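ABC transporter, periplasmic substrate-binding protein (Thermotoga maritima, PDB 2HPG) probably binds a solute in the periplasm and hands it to a tripartite ATP-independent (TRAP) membrane transporter. Local coordinates at residues Met87-Phe92 against Ala166-Glu171; Lys297-Tyr302 against Asn309-Leu314; Asp236-Leu241 against Lys247-Glu252; Ile59-Ile62 against Pro67-Trp70; Glu103-Leu108 against Val260-Met265. All coordinates share one frame; numbering follows the deposited sequence.

Contact 1: Met87-Phe92 against Ala166-Glu171; sequences MNLAYF and APAWQE
N88 and L89 meet A168 and W169 where a loop ending in a type II turn, L89 to F92, runs up against the first turn of helix 167-176, deep inside this periplasmic binding protein fold. N88 and W169 meet at a slant: the amide stands 63° from the indole plane and its tip lies over one face of the ring, off toward the rim, with CG of N88 4.1 Å from CZ2 of W169. The indole gets there although the side chain sets out away from the loop, because CG is set beside the backbone N (chi1 -53°) and the ring swings back. A residue as long and flat as tryptophan suits this place, since it also touches A75 and L227 and meets the ring of F225 edge-to-face. Leucine in place of W169 would probably leave the N88 amide without its flat platform and F225 without this edge-to-face partner. Beside this pair, A168 faces the loop with only a methyl group, which lets the backbones come close: the CA atoms of L89 and A168 are 5.5 Å apart. CB of N88 packs on that methyl, CB to CB 3.8 Å. S172 joins the same two parts, bonded through its hydroxyl to A168 O and to A90 N. L89 adds its CD2 branch, which lies 3.4 Å from A168 O and 4.1 Å from A168 CB.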
# COMPACT_ATOMS: atom_id res chain seq x y z
N MSE A 87 -2.72 -9.50 2.77
CA MSE A 87 -3.32 -8.23 2.36
C MSE A 87 -2.55 -7.46 1.26
O MSE A 87 -2.99 -6.39 0.84
CB MSE A 87 -3.56 -7.34 3.57
CG MSE A 87 -4.31 -8.06 4.68
SE MSE A 87 -4.98 -6.95 6.09
CE MSE A 87 -5.43 -5.35 5.09
N ASN A 88 -1.44 -8.02 0.80
CA ASN A 88 -0.67 -7.44 -0.33
C ASN A 88 -0.70 -8.33 -1.57
O ASN A 88 0.01 -8.10 -2.56
CB ASN A 88 0.79 -7.16 0.08
CG ASN A 88 1.30 -5.80 -0.42
OD1 ASN A 88 1.34 -5.54 -1.61
ND2 ASN A 88 1.63 -4.93 0.51
N LEU A 89 -1.54 -9.36 -1.52
CA LEU A 89 -1.65 -10.28 -2.63
C LEU A 89 -2.70 -9.81 -3.65
O LEU A 89 -3.64 -9.07 -3.32
CB LEU A 89 -1.91 -11.71 -2.12
CG LEU A 89 -0.68 -12.44 -1.59
CD1 LEU A 89 -1.06 -13.84 -1.17
CD2 LEU A 89 0.41 -12.51 -2.62
N ALA A 90 -2.48 -10.23 -4.89
CA ALA A 90 -3.34 -9.83 -6.01
C ALA A 90 -4.79 -10.11 -5.70
O ALA A 90 -5.11 -11.17 -5.20
CB ALA A 90 -2.92 -10.54 -7.31
N TYR A 91 -5.64 -9.12 -5.98
CA TYR A 91 -7.11 -9.20 -5.81
C TYR A 91 -7.65 -9.42 -4.41
O TYR A 91 -8.85 -9.59 -4.27
CB TYR A 91 -7.75 -10.21 -6.79
CG TYR A 91 -7.57 -9.77 -8.21
CD1 TYR A 91 -6.61 -10.34 -9.02
CD2 TYR A 91 -8.32 -8.71 -8.73
CE1 TYR A 91 -6.41 -9.90 -10.31
CE2 TYR A 91 -8.13 -8.27 -10.04
CZ TYR A 91 -7.19 -8.87 -10.81
OH TYR A 91 -6.98 -8.42 -12.11
N PHE A 92 -6.79 -9.36 -3.38
CA PHE A 92 -7.25 -9.47 -1.99
C PHE A 92 -8.55 -8.69 -1.70
O PHE A 92 -9.50 -9.25 -1.16
CB PHE A 92 -6.14 -9.07 -0.97
CG PHE A 92 -6.65 -8.98 0.45
CD1 PHE A 92 -6.78 -10.12 1.23
CD2 PHE A 92 -7.04 -7.76 0.98
CE1 PHE A 92 -7.30 -10.05 2.53
CE2 PHE A 92 -7.57 -7.67 2.27
CZ PHE A 92 -7.68 -8.82 3.06
N ALA A 166 9.35 -7.32 -2.76
CA ALA A 166 8.93 -8.33 -1.78
C ALA A 166 8.14 -9.47 -2.44
O ALA A 166 7.52 -9.27 -3.50
CB ALA A 166 8.09 -7.67 -0.65
N PRO A 167 8.19 -10.67 -1.84
CA PRO A 167 7.47 -11.83 -2.36
C PRO A 167 5.98 -11.65 -2.68
O PRO A 167 5.54 -12.19 -3.67
CB PRO A 167 7.66 -12.89 -1.26
CG PRO A 167 8.91 -12.52 -0.61
CD PRO A 167 8.97 -11.03 -0.64
N ALA A 168 5.21 -10.94 -1.85
CA ALA A 168 3.78 -10.76 -2.15
C ALA A 168 3.57 -10.18 -3.56
O ALA A 168 2.70 -10.63 -4.30
CB ALA A 168 3.11 -9.90 -1.10
N TRP A 169 4.38 -9.19 -3.92
CA TRP A 169 4.33 -8.60 -5.26
C TRP A 169 4.85 -9.51 -6.36
O TRP A 169 4.19 -9.71 -7.39
CB TRP A 169 5.18 -7.34 -5.30
CG TRP A 169 4.92 -6.30 -4.26
CD1 TRP A 169 5.63 -6.13 -3.11
CD2 TRP A 169 3.99 -5.19 -4.33
NE1 TRP A 169 5.18 -5.01 -2.44
CE2 TRP A 169 4.17 -4.43 -3.17
CE3 TRP A 169 3.03 -4.80 -5.26
CZ2 TRP A 169 3.42 -3.27 -2.90
CZ3 TRP A 169 2.29 -3.64 -5.01
CH2 TRP A 169 2.48 -2.90 -3.82
N GLN A 170 6.06 -10.04 -6.16
CA GLN A 170 6.73 -10.84 -7.17
C GLN A 170 5.90 -12.06 -7.53
O GLN A 170 5.66 -12.34 -8.71
CB GLN A 170 8.13 -11.25 -6.71
CG GLN A 170 9.09 -10.11 -6.45
CD GLN A 170 9.65 -9.49 -7.69
OE1 GLN A 170 10.23 -10.19 -8.51
NE2 GLN A 170 9.52 -8.17 -7.83
N GLU A 171 5.45 -12.78 -6.52
CA GLU A 171 4.68 -14.02 -6.72
C GLU A 171 3.32 -13.75 -7.32
O GLU A 171 2.85 -14.53 -8.12
CB GLU A 171 4.49 -14.74 -5.39
CG GLU A 171 5.79 -15.21 -4.77
CD GLU A 171 6.39 -16.38 -5.50
OE1 GLU A 171 5.65 -17.08 -6.23
OE2 GLU A 171 7.62 -16.59 -5.34

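Contact 2: Lys297-Tyr302 against Asn309-Leu314; sequences KAKQAY and NALNQL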
# COMPACT_ATOMS: atom_id res chain seq x y z
N LYS A 297 -6.13 -16.97 -11.82
CA LYS A 297 -4.68 -17.11 -11.82
C LYS A 297 -4.07 -16.65 -10.49
O LYS A 297 -3.12 -17.26 -10.02
CB LYS A 297 -4.04 -16.32 -12.96
CG LYS A 297 -4.27 -16.88 -14.33
CD LYS A 297 -3.45 -18.12 -14.57
CE LYS A 297 -3.58 -18.56 -16.02
NZ LYS A 297 -3.36 -20.04 -16.18
N ALA A 298 -4.61 -15.59 -9.90
CA ALA A 298 -4.08 -15.03 -8.65
C ALA A 298 -4.04 -16.03 -7.48
O ALA A 298 -3.11 -15.99 -6.67
CB ALA A 298 -4.87 -13.78 -8.24
N LYS A 299 -5.03 -16.92 -7.42
CA LYS A 299 -5.12 -17.94 -6.35
C LYS A 299 -3.83 -18.73 -6.16
O LYS A 299 -3.49 -19.10 -5.05
CB LYS A 299 -6.30 -18.90 -6.58
CG LYS A 299 -7.69 -18.23 -6.52
CD LYS A 299 -8.08 -17.78 -5.09
CE LYS A 299 -9.60 -17.54 -4.93
NZ LYS A 299 -10.09 -17.77 -3.52
N GLN A 300 -3.10 -18.98 -7.24
CA GLN A 300 -1.84 -19.72 -7.15
C GLN A 300 -0.72 -19.00 -6.36
O GLN A 300 0.18 -19.64 -5.83
CB GLN A 300 -1.34 -20.08 -8.56
CG GLN A 300 -0.21 -21.13 -8.60
CD GLN A 300 -0.58 -22.45 -7.93
OE1 GLN A 300 -1.67 -22.98 -8.14
NE2 GLN A 300 0.33 -22.97 -7.11
N ALA A 301 -0.77 -17.67 -6.31
CA ALA A 301 0.16 -16.92 -5.46
C ALA A 301 -0.16 -17.16 -3.99
O ALA A 301 0.73 -17.31 -3.16
CB ALA A 301 0.10 -15.43 -5.79
N TYR A 302 -1.45 -17.21 -3.66
CA TYR A 302 -1.87 -17.48 -2.29
C TYR A 302 -1.35 -18.86 -1.84
O TYR A 302 -0.81 -19.01 -0.74
CB TYR A 302 -3.39 -17.40 -2.16
CG TYR A 302 -3.96 -16.00 -2.26
CD1 TYR A 302 -4.47 -15.35 -1.15
CD2 TYR A 302 -3.99 -15.33 -3.48
CE1 TYR A 302 -5.00 -14.05 -1.25
CE2 TYR A 302 -4.51 -14.04 -3.58
CZ TYR A 302 -5.00 -13.41 -2.47
OH TYR A 302 -5.51 -12.13 -2.58
N ASN A 309 -5.25 -20.11 3.57
CA ASN A 309 -5.93 -20.23 4.87
C ASN A 309 -6.16 -18.87 5.50
O ASN A 309 -7.25 -18.59 6.02
CB ASN A 309 -5.15 -21.14 5.83
CG ASN A 309 -5.52 -22.61 5.68
OD1 ASN A 309 -6.64 -22.95 5.29
ND2 ASN A 309 -4.58 -23.50 6.00
N ALA A 310 -5.14 -18.01 5.43
CA ALA A 310 -5.24 -16.64 5.96
C ALA A 310 -6.39 -15.87 5.34
O ALA A 310 -7.12 -15.19 6.05
CB ALA A 310 -3.92 -15.88 5.75
N LEU A 311 -6.53 -15.94 4.02
CA LEU A 311 -7.62 -15.26 3.30
C LEU A 311 -9.00 -15.78 3.74
O LEU A 311 -9.90 -15.02 4.11
CB LEU A 311 -7.46 -15.47 1.78
CG LEU A 311 -8.57 -14.96 0.85
CD1 LEU A 311 -8.64 -13.45 0.86
CD2 LEU A 311 -8.38 -15.48 -0.56
N ASN A 312 -9.13 -17.10 3.72
CA ASN A 312 -10.37 -17.78 4.12
C ASN A 312 -10.78 -17.44 5.54
O ASN A 312 -11.96 -17.15 5.83
CB ASN A 312 -10.18 -19.29 3.95
CG ASN A 312 -10.17 -19.71 2.49
OD1 ASN A 312 -10.97 -19.21 1.70
ND2 ASN A 312 -9.26 -20.61 2.13
N GLN A 313 -9.78 -17.42 6.43
CA GLN A 313 -10.02 -17.04 7.80
C GLN A 313 -10.57 -15.63 7.89
O GLN A 313 -11.50 -15.39 8.63
CB GLN A 313 -8.76 -17.18 8.65
CG GLN A 313 -9.04 -17.08 10.14
CD GLN A 313 -10.04 -18.15 10.64
OE1 GLN A 313 -9.84 -19.35 10.42
NE2 GLN A 313 -11.10 -17.71 11.33
N LEU A 314 -10.01 -14.71 7.12
CA LEU A 314 -10.55 -13.33 7.09
C LEU A 314 -11.95 -13.25 6.46
O LEU A 314 -12.81 -12.47 6.93
CB LEU A 314 -9.57 -12.38 6.37
CG LEU A 314 -8.36 -11.88 7.16
CD1 LEU A 314 -7.42 -11.02 6.29
CD2 LEU A 314 -8.80 -11.10 8.41
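Y302 and L311 make a small, mainly apolar contact between two consecutive helices, 291-305 and 308-318, which a very short turn joins near the C-terminal end of the chain. In this periplasmic binding protein fold the two helices pack against each other across their short connection. Leucine suits its place because a branched aliphatic end can fit between the tyrosine ring and the end of a lysine. A chi1 of 174° swings the branched end of L311 away from its own backbone N, and this sends CD2 across to the tyrosine. CD2 of L311 lies 3.7 Å from CE1 of Y302 and 4.0 Å from CD1 of the same ring, so it approaches obliquely near the CD1-CE1 bond. CB of L311 follows at 4.2 Å from CE1 of Y302, and the two side chains meet on a slant. V86, F92 and F95 also pack on L311, which places it in a largely hydrophobic pocket. Tyrosine serves on the first helix because it is apolar along its ring yet polar at its end: its hydroxyl is hydrogen-bonded to A90 O, tying the helix to the loop of contact 1. K299, one turn before Y302, lies at the margin. Its charge is engaged elsewhere, in a cation-pi contact with F95 and a long, weak ion pair with E308. Its chain bends at chi2 and crosses L311 at about a right angle, and this brings its very end near, NZ of K299 standing 4.1 Å from CD2 of L311.

Contact 3: Asp236-Leu241 against Lys247-Glu252; sequences DWFNSL and KIIEEE
F238 and I249 lead an apolar interface in which the short helix 235-240, following strand 218-234, packs on the beginning of helix 243-278, the long helix of the TRAP binding-protein fold. The local axes make 118° and approach to 11.7 Å. Among the hydrophobic contacts, CB of I249 comes up at the edge of the phenylalanine ring, near its plane, 4.3 Å from CE1 of F238. F238 reaches across to the second helix and on to L133 of strand 130-146. I249 suits the spot as a beta-branched residue that packs on both that ring edge and L133. Nearby, the indole of W237 carries the CD2 methyl of L241 over one face.

The mixed contact is that of F238 with E250. Their side chains cross at about a right angle, carboxylate and ring planes 58° apart, with CG of E250 3.7 Å from CZ of F238, and the carboxylate makes a salt bridge with K131. Without the glutamate chain, as with an alanine here, K131 is likely to lose this salt-bridge partner and the ring its contact at CZ.

A further polar bond lies within 236-241: OG of S240 donates to O of W237 at 2.7 Å, in the carbonyl plane and on a lone pair.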
# COMPACT_ATOMS: atom_id res chain seq x y z
N ASP A 236 7.17 -0.14 22.23
CA ASP A 236 7.78 0.38 23.47
C ASP A 236 7.56 1.87 23.63
O ASP A 236 7.15 2.31 24.69
CB ASP A 236 9.29 0.11 23.51
CG ASP A 236 9.62 -1.35 23.75
OD1 ASP A 236 8.79 -2.09 24.35
OD2 ASP A 236 10.71 -1.77 23.32
N TRP A 237 7.82 2.64 22.58
CA TRP A 237 7.54 4.07 22.60
C TRP A 237 6.06 4.39 22.75
O TRP A 237 5.67 5.22 23.56
CB TRP A 237 8.05 4.73 21.31
CG TRP A 237 7.77 6.18 21.28
CD1 TRP A 237 8.47 7.14 21.92
CD2 TRP A 237 6.67 6.84 20.63
NE1 TRP A 237 7.89 8.38 21.70
CE2 TRP A 237 6.79 8.22 20.91
CE3 TRP A 237 5.60 6.41 19.84
CZ2 TRP A 237 5.89 9.16 20.42
CZ3 TRP A 237 4.70 7.35 19.36
CH2 TRP A 237 4.85 8.72 19.66
N PHE A 238 5.22 3.76 21.92
CA PHE A 238 3.79 4.03 21.98
C PHE A 238 3.26 3.79 23.40
O PHE A 238 2.56 4.63 23.95
CB PHE A 238 3.03 3.14 20.98
CG PHE A 238 1.60 3.53 20.80
CD1 PHE A 238 1.28 4.74 20.20
CD2 PHE A 238 0.57 2.69 21.22
CE1 PHE A 238 -0.05 5.11 20.02
CE2 PHE A 238 -0.76 3.05 21.04
CZ PHE A 238 -1.07 4.26 20.44
N ASN A 239 3.65 2.66 23.98
CA ASN A 239 3.24 2.27 25.33
C ASN A 239 3.77 3.21 26.43
O ASN A 239 3.18 3.31 27.50
CB ASN A 239 3.69 0.83 25.64
CG ASN A 239 2.95 -0.23 24.81
OD1 ASN A 239 1.91 0.04 24.22
ND2 ASN A 239 3.50 -1.44 24.77
N SER A 240 4.86 3.91 26.14
CA SER A 240 5.41 4.91 27.06
C SER A 240 4.54 6.16 27.15
O SER A 240 4.72 6.98 28.06
CB SER A 240 6.82 5.32 26.64
OG SER A 240 6.79 6.39 25.71
N LEU A 241 3.65 6.35 26.18
CA LEU A 241 2.78 7.51 26.15
C LEU A 241 1.61 7.28 27.08
O LEU A 241 1.22 6.14 27.30
CB LEU A 241 2.18 7.72 24.76
CG LEU A 241 3.00 8.27 23.59
CD1 LEU A 241 2.04 8.38 22.40
CD2 LEU A 241 3.63 9.61 23.88
N LYS A 247 -4.68 7.02 22.27
CA LYS A 247 -5.96 7.02 21.57
C LYS A 247 -6.07 8.14 20.56
O LYS A 247 -6.58 7.91 19.47
CB LYS A 247 -7.15 7.09 22.55
CG LYS A 247 -7.52 5.75 23.15
CD LYS A 247 -8.90 5.78 23.83
CE LYS A 247 -9.13 4.51 24.65
NZ LYS A 247 -10.58 4.34 25.05
N ILE A 248 -5.63 9.34 20.92
CA ILE A 248 -5.60 10.47 19.99
C ILE A 248 -4.76 10.16 18.75
O ILE A 248 -5.17 10.46 17.62
CB ILE A 248 -5.03 11.73 20.65
CG1 ILE A 248 -6.01 12.27 21.71
CG2 ILE A 248 -4.77 12.82 19.59
CD1 ILE A 248 -5.35 13.10 22.78
N ILE A 249 -3.58 9.59 18.95
CA ILE A 249 -2.69 9.32 17.82
C ILE A 249 -3.32 8.34 16.83
O ILE A 249 -3.34 8.61 15.62
CB ILE A 249 -1.32 8.79 18.28
CG1 ILE A 249 -0.55 9.87 19.02
CG2 ILE A 249 -0.49 8.38 17.08
CD1 ILE A 249 0.64 9.33 19.81
N GLU A 250 -3.83 7.21 17.33
CA GLU A 250 -4.47 6.19 16.49
C GLU A 250 -5.74 6.66 15.81
O GLU A 250 -5.97 6.34 14.65
CB GLU A 250 -4.84 4.97 17.31
CG GLU A 250 -3.70 4.17 17.82
CD GLU A 250 -4.17 3.03 18.71
OE1 GLU A 250 -4.85 3.30 19.73
OE2 GLU A 250 -3.84 1.86 18.41
N GLU A 251 -6.60 7.36 16.56
CA GLU A 251 -7.89 7.85 16.04
C GLU A 251 -7.71 8.92 14.99
O GLU A 251 -8.41 8.95 13.99
CB GLU A 251 -8.75 8.44 17.17
CG GLU A 251 -9.34 7.39 18.11
CD GLU A 251 -10.18 7.99 19.22
OE1 GLU A 251 -10.26 9.24 19.33
OE2 GLU A 251 -10.77 7.20 19.99
N GLU A 252 -6.78 9.84 15.24
CA GLU A 252 -6.53 10.89 14.28
C GLU A 252 -5.93 10.38 12.97
O GLU A 252 -6.14 10.99 11.91
CB GLU A 252 -5.61 11.94 14.88
CG GLU A 252 -6.31 12.78 15.89
CD GLU A 252 -7.53 13.45 15.33
OE1 GLU A 252 -7.46 13.94 14.17
OE2 GLU A 252 -8.56 13.46 16.04

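Contact 4: Ile59-Ile62 against Pro67-Trp70; sequences IEQI and PVGW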
# COMPACT_ATOMS: atom_id res chain seq x y z
N ILE A 59 12.64 -1.69 10.39
CA ILE A 59 12.05 -2.54 11.42
C ILE A 59 12.96 -2.65 12.63
O ILE A 59 12.49 -2.67 13.76
CB ILE A 59 11.73 -3.97 10.88
CG1 ILE A 59 10.71 -3.89 9.73
CG2 ILE A 59 11.22 -4.90 12.00
CD1 ILE A 59 9.44 -3.14 10.09
N GLU A 60 14.27 -2.71 12.40
CA GLU A 60 15.23 -2.85 13.49
C GLU A 60 15.18 -1.62 14.43
O GLU A 60 15.38 -1.76 15.63
CB GLU A 60 16.64 -3.11 12.94
CG GLU A 60 17.65 -3.71 13.96
CD GLU A 60 17.24 -5.10 14.53
OE1 GLU A 60 16.51 -5.14 15.56
OE2 GLU A 60 17.68 -6.14 13.98
N GLN A 61 14.88 -0.45 13.87
CA GLN A 61 14.69 0.77 14.66
C GLN A 61 13.44 0.68 15.53
O GLN A 61 13.48 1.00 16.72
CB GLN A 61 14.58 1.98 13.74
CG GLN A 61 15.83 2.23 12.94
CD GLN A 61 15.68 3.30 11.88
OE1 GLN A 61 15.88 3.04 10.70
NE2 GLN A 61 15.34 4.52 12.30
N ILE A 62 12.34 0.25 14.92
CA ILE A 62 11.08 -0.04 15.63
C ILE A 62 11.30 -1.04 16.79
O ILE A 62 10.81 -0.83 17.89
CB ILE A 62 9.99 -0.61 14.65
CG1 ILE A 62 9.64 0.42 13.56
CG2 ILE A 62 8.75 -1.07 15.40
CD1 ILE A 62 8.82 1.58 14.03
N PRO A 67 11.92 6.54 18.84
CA PRO A 67 10.70 7.32 18.58
C PRO A 67 10.52 7.58 17.09
O PRO A 67 10.59 8.72 16.62
CB PRO A 67 10.96 8.62 19.35
CG PRO A 67 12.43 8.79 19.29
CD PRO A 67 13.03 7.39 19.31
N VAL A 68 10.27 6.51 16.36
CA VAL A 68 10.18 6.56 14.91
C VAL A 68 8.97 5.74 14.42
O VAL A 68 8.53 4.79 15.07
CB VAL A 68 11.49 6.06 14.26
CG1 VAL A 68 11.61 4.55 14.39
CG2 VAL A 68 11.54 6.47 12.80
N GLY A 69 8.43 6.16 13.27
CA GLY A 69 7.37 5.42 12.61
C GLY A 69 7.60 5.34 11.13
O GLY A 69 8.43 6.09 10.58
N TRP A 70 6.89 4.42 10.47
CA TRP A 70 7.01 4.28 9.03
C TRP A 70 5.67 3.96 8.39
O TRP A 70 4.83 3.22 8.94
CB TRP A 70 8.00 3.17 8.65
CG TRP A 70 9.31 3.30 9.31
CD1 TRP A 70 9.75 2.63 10.42
CD2 TRP A 70 10.39 4.15 8.90
NE1 TRP A 70 11.02 3.03 10.74
CE2 TRP A 70 11.44 3.96 9.83
CE3 TRP A 70 10.56 5.07 7.87
CZ2 TRP A 70 12.65 4.65 9.72
CZ3 TRP A 70 11.77 5.75 7.76
CH2 TRP A 70 12.80 5.54 8.69
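The indole of W70 is met at its edge, in the ring plane, by Q61 and I62 of helix 58-64, while one face carries CG2 of V68, its neighbour two residues back on strand 68-73, 3.5 Å above the plane. The amide of Q61 is nearly perpendicular to the indole, the planes being 83° apart. NE2 and OE1 of Q61 are both 3.7 Å from CZ2 of W70, with NE2 in the ring plane at the edge. At the pyrrole side, CG1 of I62 lies 3.8 Å from CD1 of W70, the two side chains lying alongside each other and running opposite ways. The ring of H15 also meets the indole.

Helix 58-64 is the helix of a beta-alpha-beta crossover from strand 42-47 to strand 68-73, passing over strand 9-14, which pairs in parallel with both. I62 suits the helix-sheet interface by its reach: CD1 runs on to lie 3.4 Å from O of V68. A beta-branched valine fits the strand, and its CG1 packs against CB of Q61 at 4.0 Å. With these apolar pairs and an amide that makes no hydrogen bond to the strand, the helix is held here by shape and hydrophobic burial, the glutamine packing its amide against the indole edge at the partly exposed rim.

Contact 5: Glu103-Leu108 against Val260-Met265; sequences EAIEVL and VSLKIM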
# COMPACT_ATOMS: atom_id res chain seq x y z
N GLU A 103 -16.84 0.70 -0.17
CA GLU A 103 -16.84 -0.71 0.23
C GLU A 103 -15.47 -1.21 0.67
O GLU A 103 -15.37 -2.06 1.57
CB GLU A 103 -17.34 -1.60 -0.92
CG GLU A 103 -18.84 -1.48 -1.19
CD GLU A 103 -19.34 -2.39 -2.30
OE1 GLU A 103 -18.57 -3.21 -2.85
OE2 GLU A 103 -20.53 -2.30 -2.62
N ALA A 104 -14.42 -0.72 0.03
CA ALA A 104 -13.04 -1.11 0.38
C ALA A 104 -12.69 -0.68 1.82
O ALA A 104 -12.16 -1.49 2.58
CB ALA A 104 -12.05 -0.50 -0.64
N ILE A 105 -13.03 0.56 2.17
CA ILE A 105 -12.85 1.11 3.52
C ILE A 105 -13.67 0.37 4.55
O ILE A 105 -13.20 0.13 5.67
CB ILE A 105 -13.28 2.61 3.58
CG1 ILE A 105 -12.30 3.51 2.79
CG2 ILE A 105 -13.42 3.11 5.03
CD1 ILE A 105 -10.82 3.24 3.05
N GLU A 106 -14.90 0.01 4.20
CA GLU A 106 -15.76 -0.74 5.12
C GLU A 106 -15.21 -2.14 5.39
O GLU A 106 -15.23 -2.60 6.52
CB GLU A 106 -17.22 -0.80 4.64
CG GLU A 106 -18.17 -1.52 5.63
CD GLU A 106 -17.97 -1.07 7.10
OE1 GLU A 106 -18.04 0.15 7.40
OE2 GLU A 106 -17.74 -1.95 7.96
N VAL A 107 -14.71 -2.82 4.36
CA VAL A 107 -14.03 -4.10 4.54
C VAL A 107 -12.80 -4.00 5.46
O VAL A 107 -12.57 -4.89 6.28
CB VAL A 107 -13.61 -4.72 3.17
CG1 VAL A 107 -12.37 -5.58 3.28
CG2 VAL A 107 -14.74 -5.55 2.61
N LEU A 108 -12.02 -2.94 5.30
CA LEU A 108 -10.84 -2.70 6.15
C LEU A 108 -11.27 -2.55 7.62
O LEU A 108 -10.67 -3.15 8.50
CB LEU A 108 -10.06 -1.46 5.68
CG LEU A 108 -9.36 -1.54 4.32
CD1 LEU A 108 -8.53 -0.29 4.03
CD2 LEU A 108 -8.50 -2.79 4.20
N VAL A 260 -7.90 10.59 3.04
CA VAL A 260 -7.06 10.64 1.83
C VAL A 260 -7.30 9.42 0.93
O VAL A 260 -7.26 9.53 -0.28
CB VAL A 260 -5.56 10.84 2.16
CG1 VAL A 260 -4.95 9.60 2.83
CG2 VAL A 260 -4.79 11.26 0.88
N SER A 261 -7.61 8.26 1.50
CA SER A 261 -7.93 7.07 0.71
C SER A 261 -9.10 7.28 -0.24
O SER A 261 -9.06 6.87 -1.41
CB SER A 261 -8.27 5.92 1.64
OG SER A 261 -7.17 5.60 2.47
N LEU A 262 -10.15 7.93 0.24
CA LEU A 262 -11.33 8.20 -0.57
C LEU A 262 -11.08 9.28 -1.59
O LEU A 262 -11.61 9.21 -2.68
CB LEU A 262 -12.50 8.61 0.30
CG LEU A 262 -13.12 7.45 1.07
CD1 LEU A 262 -13.98 8.02 2.17
CD2 LEU A 262 -13.94 6.57 0.17
N LYS A 263 -10.30 10.30 -1.23
CA LYS A 263 -9.93 11.35 -2.19
C LYS A 263 -9.10 10.75 -3.33
O LYS A 263 -9.33 11.04 -4.51
CB LYS A 263 -9.15 12.47 -1.51
CG LYS A 263 -9.13 13.79 -2.28
CD LYS A 263 -8.15 14.81 -1.70
CE LYS A 263 -8.37 16.19 -2.36
NZ LYS A 263 -7.27 17.17 -2.10
N ILE A 264 -8.14 9.93 -2.98
CA ILE A 264 -7.35 9.20 -3.96
C ILE A 264 -8.25 8.34 -4.87
O ILE A 264 -8.18 8.45 -6.10
CB ILE A 264 -6.25 8.32 -3.29
CG1 ILE A 264 -5.13 9.19 -2.72
CG2 ILE A 264 -5.63 7.37 -4.30
CD1 ILE A 264 -4.07 8.41 -1.96
N MSE A 265 -9.09 7.50 -4.28
CA MSE A 265 -9.87 6.52 -5.05
C MSE A 265 -11.06 7.07 -5.80
O MSE A 265 -11.46 6.48 -6.80
CB MSE A 265 -10.35 5.38 -4.13
CG MSE A 265 -9.29 4.37 -3.85
SE MSE A 265 -9.99 2.87 -2.85
CE MSE A 265 -10.60 3.82 -1.26
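I105 of helix 101-112 and M265 of helix 243-278, a selenomethionine in this crystal, bury more surface than the others in a helix-helix contact whose local axes run roughly antiparallel, at 150°, and come no closer than 11.0 Å. Helix 243-278 is the long helix characteristic of TRAP solute-binding proteins, and helix 101-112 lies alongside its middle. The wide spacing calls for residues with reach. I105 provides it: its CG1 branch, turned opposite the carbonyl carbon by a chi1 of -69°, carries CD1 toward the other helix, where it is met by residues of one face, S261 and M265, a turn apart. Their contacts differ in kind. S261 is small and lets the isoleucine come in, CD1 of I105 resting 4.0 Å from CB of S261. Its hydroxyl is turned to other work, close to G257 O of the preceding turn and Y136 O of strand 130-146, which would share its proton, and accepting from V138 N, so a buried polar group is well satisfied while its CB serves the apolar contact. M265 is long and flexible, and bends its terminal methyl back to the isoleucine. It also packs on V138 and on L226 of strand 218-234, the residue that A104 touches too, so both helices rest on the same sheet. A104, with only a methyl, faces the long helix without crowding it. L262 closes the partly exposed flank from beside I105, its CD2 lying 4.3 Å from CG1 of I105. On the sheet-facing flank, CE of M265 stands 4.4 Å from CD1 of I105.

Along the chain contact 4 closes first; contacts 1 and 5 then interlock, their segments alternating, contact 3 falls inside the loop closed by contact 5, and contact 2 comes last. Contacts 3 and 4 form one neighbourhood, centres about 14 Å apart, where W237 touches P67 beside strand 9-14. Contacts 1 and 2 form another, centres about 10 Å apart, joined by the Y302 hydroxyl on A90 O. M87 packs on L108 to link contacts 1 and 5. Contacts 1, 3 and 5 each border strand 130-146 or 218-234 of the one mixed sheet, and helix 243-278 spans contacts 3 and 5, whose centres are about 23 Å apart.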